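Local coordinates for protein putative nucleotide sugar epimerase/ dehydratase (Bordetella bronchiseptica, PDB 2Q1S) that binds NADH through a Rossmann fold and probably acts as a nucleotide-sugar epimerase or dehydratase in O-antigen biosynthesis of the outer-membrane lipopolysaccharide, at residues 145-150 with 272-277; 28-33 with 102-107; 202-207 with 281-286; 45-50 with 262-267. All coordinates share one frame; numbering follows the deposited sequence.

Interaction 1: residues 145-150 with 272-277; sequences KVVYSA and ACAADG. With NAI (1,4-dihydronicotinamide adenine dinucleotide), chain B.
Lys145, at the start of strand 145-150, reaches over the C-terminal end of helix 272-276 and donates two hydrogen bonds, one to Ala274 O of the last turn and one to Gly277 O just beyond it. Bends at chi2, chi3 and chi4, each near 65°, curl NZ over the helix end. NZ lies 2.6 Å from Gly277 O, in the carbonyl plane and on a lone pair, and 3.0 Å from Ala274 O, which it meets from above the carbonyl plane. A lysine suits this place: its positive charge faces the carbonyl-rich, probably partly negative end of a helix. The apolar packing is close where Val147 CG2 sits 3.5 Å from Ala274 N and 3.7 Å from Ala274 CB; Cys273 CB touches CG1, the other branch. Small residues on the helix let the strand and helix axes approach to 7.7 Å. The outer side is looser and wetter: a water accepts from Lys145 NZ and gives a weak bond to Ala275 O. Farther along, Ser149 OG shares a 2.9 Å hydrogen bond with O3D of the nicotinamide ribose of NADH. A helix packed antiparallel across a parallel strand whose far end meets the dinucleotide belongs to the Rossmann fold.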
# COMPACT_ATOMS: atom_id res chain seq x y z
N LYS A 145 8.23 -11.47 18.82
CA LYS A 145 8.64 -10.95 17.51
C LYS A 145 7.73 -11.44 16.44
O LYS A 145 7.22 -12.56 16.51
CB LYS A 145 10.08 -11.35 17.17
CG LYS A 145 10.97 -10.18 16.62
CD LYS A 145 11.19 -9.05 17.62
CE LYS A 145 12.06 -9.50 18.81
NZ LYS A 145 13.44 -9.81 18.36
N VAL A 146 7.49 -10.53 15.49
CA VAL A 146 6.76 -10.83 14.26
C VAL A 146 7.70 -10.54 13.10
O VAL A 146 8.07 -9.38 12.91
CB VAL A 146 5.47 -9.93 14.12
CG1 VAL A 146 4.76 -10.25 12.83
CG2 VAL A 146 4.58 -10.18 15.36
N VAL A 147 8.09 -11.57 12.36
CA VAL A 147 9.05 -11.40 11.29
C VAL A 147 8.31 -11.47 9.95
O VAL A 147 7.64 -12.45 9.65
CB VAL A 147 10.15 -12.50 11.37
CG1 VAL A 147 11.20 -12.26 10.26
CG2 VAL A 147 10.87 -12.43 12.76
N TYR A 148 8.52 -10.42 9.16
CA TYR A 148 7.90 -10.26 7.84
C TYR A 148 8.97 -10.39 6.74
O TYR A 148 9.99 -9.67 6.80
CB TYR A 148 7.24 -8.86 7.79
CG TYR A 148 6.81 -8.43 6.38
CD1 TYR A 148 5.83 -9.15 5.68
CD2 TYR A 148 7.36 -7.33 5.77
CE1 TYR A 148 5.42 -8.79 4.43
CE2 TYR A 148 6.99 -6.96 4.49
CZ TYR A 148 5.99 -7.66 3.81
OH TYR A 148 5.60 -7.30 2.56
N SER A 149 8.77 -11.33 5.81
CA SER A 149 9.65 -11.44 4.67
C SER A 149 9.37 -10.37 3.64
O SER A 149 8.36 -10.39 2.96
CB SER A 149 9.57 -12.82 4.06
OG SER A 149 8.23 -13.23 3.86
N ALA A 150 10.30 -9.41 3.54
CA ALA A 150 10.23 -8.31 2.62
C ALA A 150 11.11 -8.59 1.38
O ALA A 150 11.93 -9.53 1.37
CB ALA A 150 10.68 -7.06 3.37
N ALA A 272 17.12 -15.75 13.29
CA ALA A 272 17.93 -14.72 13.96
C ALA A 272 17.19 -13.39 14.11
O ALA A 272 17.31 -12.70 15.12
CB ALA A 272 19.27 -14.53 13.25
N CYS A 273 16.41 -13.04 13.10
CA CYS A 273 15.56 -11.85 13.18
C CYS A 273 14.56 -12.02 14.33
O CYS A 273 14.34 -11.08 15.08
CB CYS A 273 14.81 -11.64 11.87
SG CYS A 273 15.87 -10.93 10.55
N ALA A 274 13.90 -13.18 14.39
CA ALA A 274 12.92 -13.45 15.44
C ALA A 274 13.54 -13.35 16.82
O ALA A 274 13.04 -12.67 17.71
CB ALA A 274 12.30 -14.81 15.28
N ALA A 275 14.64 -14.07 17.00
CA ALA A 275 15.26 -14.14 18.31
C ALA A 275 15.82 -12.79 18.78
O ALA A 275 15.58 -12.37 19.91
CB ALA A 275 16.36 -15.22 18.29
N ASP A 276 16.53 -12.12 17.88
CA ASP A 276 17.38 -11.00 18.27
C ASP A 276 17.20 -9.69 17.52
O ASP A 276 17.84 -8.69 17.85
CB ASP A 276 18.86 -11.39 18.17
CG ASP A 276 19.26 -12.46 19.19
OD1 ASP A 276 18.79 -12.44 20.34
OD2 ASP A 276 20.06 -13.31 18.81
N GLY A 277 16.35 -9.71 16.49
CA GLY A 277 16.13 -8.46 15.73
C GLY A 277 15.45 -7.36 16.55
O GLY A 277 14.54 -7.64 17.33
PA NAI B . 5.87 -19.42 -1.93
O1A NAI B . 4.86 -19.02 -2.94
O2A NAI B . 6.45 -20.86 -1.99
O5B NAI B . 5.39 -19.15 -0.49
C5B NAI B . 4.29 -18.29 -0.14
C4B NAI B . 3.22 -19.07 0.60
O4B NAI B . 2.14 -18.19 0.89
C3B NAI B . 2.66 -20.23 -0.27
O3B NAI B . 2.69 -21.45 0.48
C2B NAI B . 1.21 -19.81 -0.49
O2B NAI B . 0.22 -20.88 -0.61
C1B NAI B . 0.93 -18.97 0.76
N9A NAI B . -0.22 -18.08 0.65
C8A NAI B . -0.60 -17.36 -0.44
N7A NAI B . -1.68 -16.63 -0.13
C5A NAI B . -2.01 -16.85 1.18
C6A NAI B . -3.04 -16.41 2.13
N6A NAI B . -4.00 -15.54 1.80
N1A NAI B . -3.03 -16.89 3.41
C2A NAI B . -2.07 -17.78 3.76
N3A NAI B . -1.08 -18.25 2.97
C4A NAI B . -0.99 -17.82 1.67
O3 NAI B . 7.07 -18.39 -2.16
PN NAI B . 8.43 -18.18 -1.30
O1N NAI B . 9.54 -17.95 -2.20
O2N NAI B . 8.43 -19.26 -0.24
O5D NAI B . 8.07 -16.79 -0.51
C5D NAI B . 8.05 -16.72 0.93
C4D NAI B . 8.15 -15.24 1.30
O4D NAI B . 9.42 -14.76 0.91
C3D NAI B . 7.17 -14.36 0.52
O3D NAI B . 6.66 -13.38 1.44
C2D NAI B . 8.01 -13.74 -0.56
O2D NAI B . 7.46 -12.47 -0.99
C1D NAI B . 9.33 -13.55 0.13
N1N NAI B . 10.45 -13.46 -0.76
C2N NAI B . 10.95 -14.55 -1.43
C3N NAI B . 12.05 -14.44 -2.27
C7N NAI B . 12.61 -15.63 -3.04
O7N NAI B . 13.59 -15.46 -3.74
N7N NAI B . 11.98 -16.82 -2.87
C4N NAI B . 12.73 -13.19 -2.40
C5N NAI B . 12.21 -12.09 -1.65
C6N NAI B . 11.10 -12.27 -0.82
O HOH W 1 14.89 -9.25 20.79

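Interaction 2: residues 28-33 with 102-107; sequences SKLANT and YVFHLA. With NAI (1,4-dihydronicotinamide adenine dinucleotide), chain B.
Leu30 begins a type II beta turn that ends at Thr33 and brings both residues against Tyr102 at the start of strand 102-105, the closest CA pair being Thr33 and Tyr102 at 7.7 Å. Leu30 is the main wedge. Its CD1 lies over one face of the Tyr102 ring, 4.2 Å from the centroid and 24° off the normal, a CH-pi contact shifted toward the rim. The second methyl, CD2, meets the edge of the Phe104 ring at CZ, so one branched residue serves two aromatic rings. These rings belong to a parallel strand of the Rossmann sheet, whose following residues Leu106 and Ala107 border the NADH site; the turn closes over the strand's opposite end, just ahead of strand 34-38. Thr33 OG1 sits at the edge of the Tyr102 ring, 4.0 Å from CD2. Placed between the backbone N and the carbonyl carbon (chi1 62°), this hydroxyl also donates a 2.7 Å bond to Leu30 O, which the backbone N of Thr33 grips from the same face of the carbonyl plane. Tyrosine suits its place because its ring packs against leucine while its OH reaches a water, 2.7 Å away, that donates to Lys29 O.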
# COMPACT_ATOMS: atom_id res chain seq x y z
N SER A 28 18.46 -20.99 20.43
CA SER A 28 17.62 -21.76 21.32
C SER A 28 16.64 -20.84 22.05
O SER A 28 15.90 -21.33 22.90
CB SER A 28 18.49 -22.45 22.36
OG SER A 28 18.96 -21.50 23.30
N LYS A 29 16.63 -19.52 21.77
CA LYS A 29 15.54 -18.65 22.25
C LYS A 29 14.21 -19.23 21.77
O LYS A 29 13.15 -19.00 22.36
CB LYS A 29 15.64 -17.18 21.78
CG LYS A 29 16.50 -16.28 22.65
CD LYS A 29 16.23 -14.78 22.40
CE LYS A 29 17.34 -13.94 23.00
NZ LYS A 29 17.31 -12.56 22.47
N LEU A 30 14.25 -19.96 20.66
CA LEU A 30 13.05 -20.56 20.10
C LEU A 30 12.68 -21.95 20.64
O LEU A 30 11.56 -22.42 20.41
CB LEU A 30 13.08 -20.52 18.56
CG LEU A 30 12.59 -19.15 18.04
CD1 LEU A 30 13.64 -18.07 18.29
CD2 LEU A 30 12.25 -19.18 16.61
N ALA A 31 13.60 -22.58 21.37
CA ALA A 31 13.31 -23.87 21.98
C ALA A 31 12.05 -23.77 22.84
O ALA A 31 11.90 -22.82 23.62
CB ALA A 31 14.50 -24.38 22.79
N ASN A 32 11.14 -24.73 22.66
CA ASN A 32 9.95 -24.83 23.50
C ASN A 32 8.96 -23.68 23.32
O ASN A 32 8.06 -23.51 24.14
CB ASN A 32 10.36 -25.00 24.97
CG ASN A 32 11.21 -26.24 25.19
OD1 ASN A 32 10.79 -27.35 24.86
ND2 ASN A 32 12.42 -26.06 25.72
N THR A 33 9.09 -22.92 22.22
CA THR A 33 8.13 -21.85 22.01
C THR A 33 6.96 -22.26 21.09
O THR A 33 7.01 -23.31 20.43
CB THR A 33 8.82 -20.60 21.43
OG1 THR A 33 9.36 -20.93 20.14
CG2 THR A 33 9.90 -20.06 22.41
N TYR A 102 6.23 -16.33 18.68
CA TYR A 102 6.77 -15.80 17.41
C TYR A 102 5.82 -16.03 16.31
O TYR A 102 5.11 -17.05 16.26
CB TYR A 102 8.13 -16.44 17.08
CG TYR A 102 9.18 -16.14 18.11
CD1 TYR A 102 9.85 -14.91 18.11
CD2 TYR A 102 9.48 -17.05 19.15
CE1 TYR A 102 10.78 -14.58 19.07
CE2 TYR A 102 10.42 -16.74 20.13
CZ TYR A 102 11.11 -15.50 20.10
OH TYR A 102 12.04 -15.17 21.07
N VAL A 103 5.74 -15.04 15.42
CA VAL A 103 4.97 -15.19 14.18
C VAL A 103 5.89 -14.87 13.03
O VAL A 103 6.61 -13.90 13.09
CB VAL A 103 3.72 -14.22 14.15
CG1 VAL A 103 3.07 -14.14 12.75
CG2 VAL A 103 2.72 -14.61 15.21
N PHE A 104 5.92 -15.74 12.04
CA PHE A 104 6.64 -15.50 10.76
C PHE A 104 5.58 -15.32 9.68
O PHE A 104 4.79 -16.19 9.49
CB PHE A 104 7.55 -16.68 10.41
CG PHE A 104 8.66 -16.89 11.40
CD1 PHE A 104 8.46 -17.68 12.55
CD2 PHE A 104 9.90 -16.26 11.24
CE1 PHE A 104 9.48 -17.88 13.48
CE2 PHE A 104 10.95 -16.48 12.16
CZ PHE A 104 10.72 -17.26 13.31
N HIS A 105 5.56 -14.13 9.04
CA HIS A 105 4.60 -13.86 8.00
C HIS A 105 5.27 -13.93 6.62
O HIS A 105 6.01 -12.96 6.25
CB HIS A 105 3.96 -12.48 8.27
CG HIS A 105 3.07 -12.06 7.14
ND1 HIS A 105 2.42 -12.96 6.34
CD2 HIS A 105 2.81 -10.82 6.64
CE1 HIS A 105 1.75 -12.30 5.39
NE2 HIS A 105 1.98 -11.01 5.56
N LEU A 106 5.15 -15.11 6.01
CA LEU A 106 5.80 -15.42 4.72
C LEU A 106 4.86 -15.48 3.54
O LEU A 106 5.28 -15.79 2.43
CB LEU A 106 6.64 -16.72 4.80
CG LEU A 106 7.50 -16.85 6.05
CD1 LEU A 106 8.17 -18.24 5.98
CD2 LEU A 106 8.50 -15.75 6.17
N ALA A 107 3.55 -15.32 3.74
CA ALA A 107 2.63 -15.46 2.64
C ALA A 107 2.90 -14.35 1.58
O ALA A 107 3.39 -13.24 1.86
CB ALA A 107 1.22 -15.42 3.11
PA NAI B . 5.87 -19.42 -1.93
O1A NAI B . 4.86 -19.02 -2.94
O2A NAI B . 6.45 -20.86 -1.99
O5B NAI B . 5.39 -19.15 -0.49
C5B NAI B . 4.29 -18.29 -0.14
C4B NAI B . 3.22 -19.07 0.60
O4B NAI B . 2.14 -18.19 0.89
C3B NAI B . 2.66 -20.23 -0.27
O3B NAI B . 2.69 -21.45 0.48
C2B NAI B . 1.21 -19.81 -0.49
O2B NAI B . 0.22 -20.88 -0.61
C1B NAI B . 0.93 -18.97 0.76
N9A NAI B . -0.22 -18.08 0.65
C8A NAI B . -0.60 -17.36 -0.44
N7A NAI B . -1.68 -16.63 -0.13
C5A NAI B . -2.01 -16.85 1.18
C6A NAI B . -3.04 -16.41 2.13
N6A NAI B . -4.00 -15.54 1.80
N1A NAI B . -3.03 -16.89 3.41
C2A NAI B . -2.07 -17.78 3.76
N3A NAI B . -1.08 -18.25 2.97
C4A NAI B . -0.99 -17.82 1.67
O3 NAI B . 7.07 -18.39 -2.16
PN NAI B . 8.43 -18.18 -1.30
O1N NAI B . 9.54 -17.95 -2.20
O2N NAI B . 8.43 -19.26 -0.24
O5D NAI B . 8.07 -16.79 -0.51
C5D NAI B . 8.05 -16.72 0.93
C4D NAI B . 8.15 -15.24 1.30
O4D NAI B . 9.42 -14.76 0.91
C3D NAI B . 7.17 -14.36 0.52
O3D NAI B . 6.66 -13.38 1.44
C2D NAI B . 8.01 -13.74 -0.56
O2D NAI B . 7.46 -12.47 -0.99
C1D NAI B . 9.33 -13.55 0.13
N1N NAI B . 10.45 -13.46 -0.76
C2N NAI B . 10.95 -14.55 -1.43
C3N NAI B . 12.05 -14.44 -2.27
C7N NAI B . 12.61 -15.63 -3.04
O7N NAI B . 13.59 -15.46 -3.74
N7N NAI B . 11.98 -16.82 -2.87
C4N NAI B . 12.73 -13.19 -2.40
C5N NAI B . 12.21 -12.09 -1.65
C6N NAI B . 11.10 -12.27 -0.82
O HOH W 2 11.80 -16.50 23.46

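Interaction 3: residues 202-207 with 281-286; sequences PTVRAR and GVYNIA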
# COMPACT_ATOMS: atom_id res chain seq x y z
N PRO A 202 5.86 -6.12 17.71
CA PRO A 202 7.33 -6.23 17.63
C PRO A 202 7.86 -6.74 16.30
O PRO A 202 8.36 -7.89 16.20
CB PRO A 202 7.67 -7.17 18.79
CG PRO A 202 6.50 -8.04 18.92
CD PRO A 202 5.28 -7.20 18.56
N THR A 203 7.66 -5.92 15.28
CA THR A 203 7.94 -6.36 13.90
C THR A 203 9.42 -6.24 13.54
O THR A 203 10.12 -5.32 13.99
CB THR A 203 7.16 -5.52 12.90
OG1 THR A 203 7.55 -4.15 12.99
CG2 THR A 203 5.65 -5.70 13.12
N VAL A 204 9.88 -7.21 12.72
CA VAL A 204 11.23 -7.12 12.13
C VAL A 204 11.03 -7.48 10.65
O VAL A 204 10.42 -8.48 10.36
CB VAL A 204 12.18 -8.12 12.78
CG1 VAL A 204 13.55 -8.02 12.10
CG2 VAL A 204 12.29 -7.82 14.25
N ARG A 205 11.52 -6.61 9.76
CA ARG A 205 11.41 -6.83 8.33
C ARG A 205 12.71 -7.50 7.90
O ARG A 205 13.79 -6.98 8.19
CB ARG A 205 11.24 -5.48 7.62
CG ARG A 205 9.86 -4.84 7.98
CD ARG A 205 9.96 -3.31 7.71
NE ARG A 205 10.67 -2.56 8.72
CZ ARG A 205 11.44 -1.50 8.47
NH1 ARG A 205 11.64 -1.15 7.20
NH2 ARG A 205 12.03 -0.84 9.45
N ALA A 206 12.58 -8.64 7.22
CA ALA A 206 13.75 -9.38 6.72
C ALA A 206 13.74 -9.29 5.21
O ALA A 206 12.87 -9.83 4.59
CB ALA A 206 13.67 -10.87 7.17
N ARG A 207 14.69 -8.55 4.62
CA ARG A 207 14.75 -8.35 3.17
C ARG A 207 15.69 -9.39 2.56
O ARG A 207 16.83 -9.50 2.95
CB ARG A 207 15.32 -6.96 2.87
CG ARG A 207 14.34 -5.83 3.19
CD ARG A 207 14.99 -4.47 2.90
NE ARG A 207 14.07 -3.40 3.26
CZ ARG A 207 14.46 -2.15 3.60
NH1 ARG A 207 15.74 -1.80 3.58
NH2 ARG A 207 13.54 -1.24 3.94
N GLY A 281 12.64 -2.80 13.34
CA GLY A 281 13.81 -2.75 12.50
C GLY A 281 13.74 -3.56 11.23
O GLY A 281 12.75 -4.25 10.96
N VAL A 282 14.83 -3.47 10.46
CA VAL A 282 14.94 -4.15 9.15
C VAL A 282 16.36 -4.67 8.95
O VAL A 282 17.33 -3.98 9.28
CB VAL A 282 14.48 -3.27 7.95
CG1 VAL A 282 15.21 -1.90 7.90
CG2 VAL A 282 14.60 -4.00 6.65
N TYR A 283 16.45 -5.88 8.39
CA TYR A 283 17.74 -6.53 8.15
C TYR A 283 17.75 -7.16 6.78
O TYR A 283 16.83 -7.86 6.42
CB TYR A 283 18.01 -7.65 9.17
CG TYR A 283 18.07 -7.17 10.59
CD1 TYR A 283 16.88 -7.06 11.35
CD2 TYR A 283 19.27 -6.79 11.19
CE1 TYR A 283 16.91 -6.58 12.66
CE2 TYR A 283 19.29 -6.34 12.50
CZ TYR A 283 18.12 -6.23 13.22
OH TYR A 283 18.18 -5.78 14.54
N ASN A 284 18.80 -6.91 6.03
CA ASN A 284 19.08 -7.70 4.82
C ASN A 284 19.57 -9.09 5.22
O ASN A 284 20.51 -9.21 6.03
CB ASN A 284 20.15 -7.05 3.94
CG ASN A 284 19.76 -5.68 3.42
OD1 ASN A 284 18.60 -5.39 3.22
ND2 ASN A 284 20.76 -4.84 3.18
N ILE A 285 18.94 -10.12 4.65
CA ILE A 285 19.40 -11.52 4.78
C ILE A 285 19.92 -11.90 3.37
O ILE A 285 19.16 -12.12 2.43
CB ILE A 285 18.20 -12.44 5.25
CG1 ILE A 285 17.68 -11.95 6.63
CG2 ILE A 285 18.62 -13.92 5.31
CD1 ILE A 285 18.74 -11.78 7.72
N ALA A 286 21.25 -11.87 3.24
CA ALA A 286 21.91 -11.85 1.93
C ALA A 286 23.22 -12.61 1.96
O ALA A 286 23.86 -12.69 2.99
CB ALA A 286 22.15 -10.40 1.48
O HOH W 3 9.90 -3.60 11.34
O HOH W 4 17.95 -2.94 2.10
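Two neighbouring parallel strands of the Rossmann-type sheet, 203-207 and 281-284, run side by side with their directions 22° apart. Four backbone hydrogen bonds join them, including Arg205 N to Gly281 O and Tyr283 N to Arg205 O, both 2.9 Å; then come Arg207 N to Tyr283 O and, at 2.8 Å, Ile285 N to Arg207 O. On the face carrying Arg205, Val282 and Arg207, the valine packs against both guanidinium groups. Its CB lies over the centre of the Arg205 group, 3.6 Å from CZ, while chi1 of 54° sets CG2 anti to the backbone N, which carries it over a face of the Arg207 group, 3.5 Å from NE. A beta-branched residue suits this place, since separate carbons cover the two flat cations. Water links the polar edges: one accepts from Arg205 NE and donates to Thr203 OG1 and Gly281 O, and another accepts from Arg207 NH1 and donates to Asn284 OD1. Thr203 OG1 is also bonded to Ser192 O, and Asn284 has its strongest polar partner in Ser327. The other face is more apolar, with Val204 CG1 at the edge of the Tyr283 ring, 3.5 Å from CD1, and Ala206 small enough to pack beside Ile285. Glu189 and Asp170 form salt bridges with both arginines, so the paired positive charges are probably compensated, and Val282 and the waters restrict how their guanidinium planes turn.

Interaction 4: residues 45-50 with 262-267; sequences GSNLVK and FVEDVA
The amide nitrogen of Asn47, ND2, donates two hydrogen bonds, to Phe43 O one turn back in its own helix and to Pro214 O in a loop, and these fix the amide against Val263 of helix 263-267. Both methyls of that valine lie over one face of the amide: CG1 stands 3.6 Å from Asn47 CG and also touches OD1, while CG2 lies 3.6 Å from ND2. The side chains cross at about a right angle. With its CG beside the backbone N (chi1 -80°) and chi2 near -82°, Asn47 turns ND2 back toward the preceding turn. Asparagine suits the place, because the amide can serve the two carbonyls while its carbons pack on an apolar neighbour. No hydrogen bond crosses between segments 45-50 and 262-267, so they are held by packing. Ala267 provides the close approach: its CB lies 3.9 Å from Leu48 CA, and the short side chain allows the CA atoms of Leu48 and Ala267 to come within 4.8 Å. Leu48 sends CD1 to 3.7 Å from Ala267 O. The axes pass 8.9 Å apart at 63°. Helix 43-54 carries Gly45, the last glycine of what is probably a GxGxxG Rossmann motif, and Phe43 N is bonded to the cofactor; helix 263-276 lies beside it, with Val263 and Val266 resting on Val211 of strand 203-212.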
# COMPACT_ATOMS: atom_id res chain seq x y z
N GLY A 45 8.87 -21.15 3.64
CA GLY A 45 8.11 -21.53 4.82
C GLY A 45 8.32 -22.97 5.26
O GLY A 45 8.59 -23.17 6.46
N SER A 46 8.20 -23.91 4.31
CA SER A 46 8.45 -25.35 4.63
C SER A 46 9.85 -25.56 5.22
O SER A 46 10.01 -26.36 6.16
CB SER A 46 8.23 -26.24 3.40
OG SER A 46 9.20 -25.96 2.43
N ASN A 47 10.85 -24.85 4.68
CA ASN A 47 12.22 -24.96 5.18
C ASN A 47 12.37 -24.37 6.56
O ASN A 47 13.09 -24.90 7.42
CB ASN A 47 13.24 -24.34 4.20
CG ASN A 47 13.56 -25.26 3.04
OD1 ASN A 47 14.40 -26.19 3.18
ND2 ASN A 47 12.88 -25.06 1.90
N LEU A 48 11.70 -23.24 6.81
CA LEU A 48 11.67 -22.65 8.13
C LEU A 48 11.02 -23.58 9.16
O LEU A 48 11.51 -23.73 10.29
CB LEU A 48 10.93 -21.29 8.07
CG LEU A 48 10.85 -20.55 9.41
CD1 LEU A 48 12.19 -20.22 10.05
CD2 LEU A 48 10.04 -19.27 9.29
N VAL A 49 9.89 -24.18 8.80
CA VAL A 49 9.19 -25.11 9.68
C VAL A 49 10.12 -26.27 10.07
O VAL A 49 10.22 -26.59 11.26
CB VAL A 49 7.84 -25.56 9.11
CG1 VAL A 49 7.21 -26.65 9.94
CG2 VAL A 49 6.88 -24.34 9.02
N LYS A 50 10.80 -26.85 9.08
CA LYS A 50 11.75 -27.96 9.32
C LYS A 50 12.82 -27.52 10.32
O LYS A 50 13.16 -28.27 11.25
CB LYS A 50 12.43 -28.40 8.01
CG LYS A 50 13.43 -29.56 8.15
N PHE A 262 21.11 -19.53 -0.24
CA PHE A 262 20.54 -20.87 -0.05
C PHE A 262 19.43 -20.81 1.00
O PHE A 262 19.57 -20.11 2.01
CB PHE A 262 21.66 -21.83 0.35
CG PHE A 262 21.25 -23.28 0.46
CD1 PHE A 262 20.74 -23.96 -0.64
CD2 PHE A 262 21.40 -23.96 1.67
CE1 PHE A 262 20.41 -25.32 -0.54
CE2 PHE A 262 21.04 -25.33 1.79
CZ PHE A 262 20.53 -25.99 0.69
N VAL A 263 18.38 -21.60 0.79
CA VAL A 263 17.17 -21.44 1.58
C VAL A 263 17.39 -21.76 3.08
O VAL A 263 16.79 -21.12 3.93
CB VAL A 263 16.01 -22.30 1.01
CG1 VAL A 263 16.30 -23.85 1.13
CG2 VAL A 263 14.68 -21.92 1.62
N GLU A 264 18.27 -22.71 3.41
CA GLU A 264 18.54 -22.99 4.81
C GLU A 264 19.21 -21.82 5.51
O GLU A 264 18.99 -21.62 6.69
CB GLU A 264 19.37 -24.27 4.93
CG GLU A 264 18.60 -25.50 4.36
CD GLU A 264 19.34 -26.83 4.45
OE1 GLU A 264 20.39 -26.90 5.14
OE2 GLU A 264 18.85 -27.81 3.82
N ASP A 265 20.03 -21.05 4.78
CA ASP A 265 20.58 -19.80 5.33
C ASP A 265 19.45 -18.79 5.56
O ASP A 265 19.45 -18.11 6.58
CB ASP A 265 21.65 -19.19 4.42
CG ASP A 265 23.02 -19.90 4.53
OD1 ASP A 265 23.29 -20.60 5.54
OD2 ASP A 265 23.83 -19.71 3.60
N VAL A 266 18.51 -18.69 4.62
CA VAL A 266 17.38 -17.77 4.80
C VAL A 266 16.58 -18.20 6.03
O VAL A 266 16.20 -17.34 6.84
CB VAL A 266 16.49 -17.70 3.53
CG1 VAL A 266 15.18 -16.93 3.83
CG2 VAL A 266 17.28 -17.10 2.37
N ALA A 267 16.26 -19.49 6.18
CA ALA A 267 15.56 -19.93 7.39
C ALA A 267 16.30 -19.52 8.69
O ALA A 267 15.69 -18.98 9.62
CB ALA A 267 15.27 -21.41 7.38

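From the N terminus, interaction 2 is the first to close, bringing the lead-in to strand 34-38 onto strand 102-105. Before it closes, helix 45-50 opens interaction 4, whose long loop ends only at 262-267, so the two cross, and Leu48 packs on Phe104. Within that span strands 145-150 and 202-207 open interactions 1 and 3, which close in the same order, at 272-277 and 281-286, so interactions 4, 1 and 3 cross one another. Interactions 2 and 1 follow in series, yet meet through neighbouring strands and the Lys29-Asp276 salt bridge. Helix 263-276 serves interactions 4 and 1 in turn, tying the cofactor-binding helix to the sheet before strand 281-284 joins it.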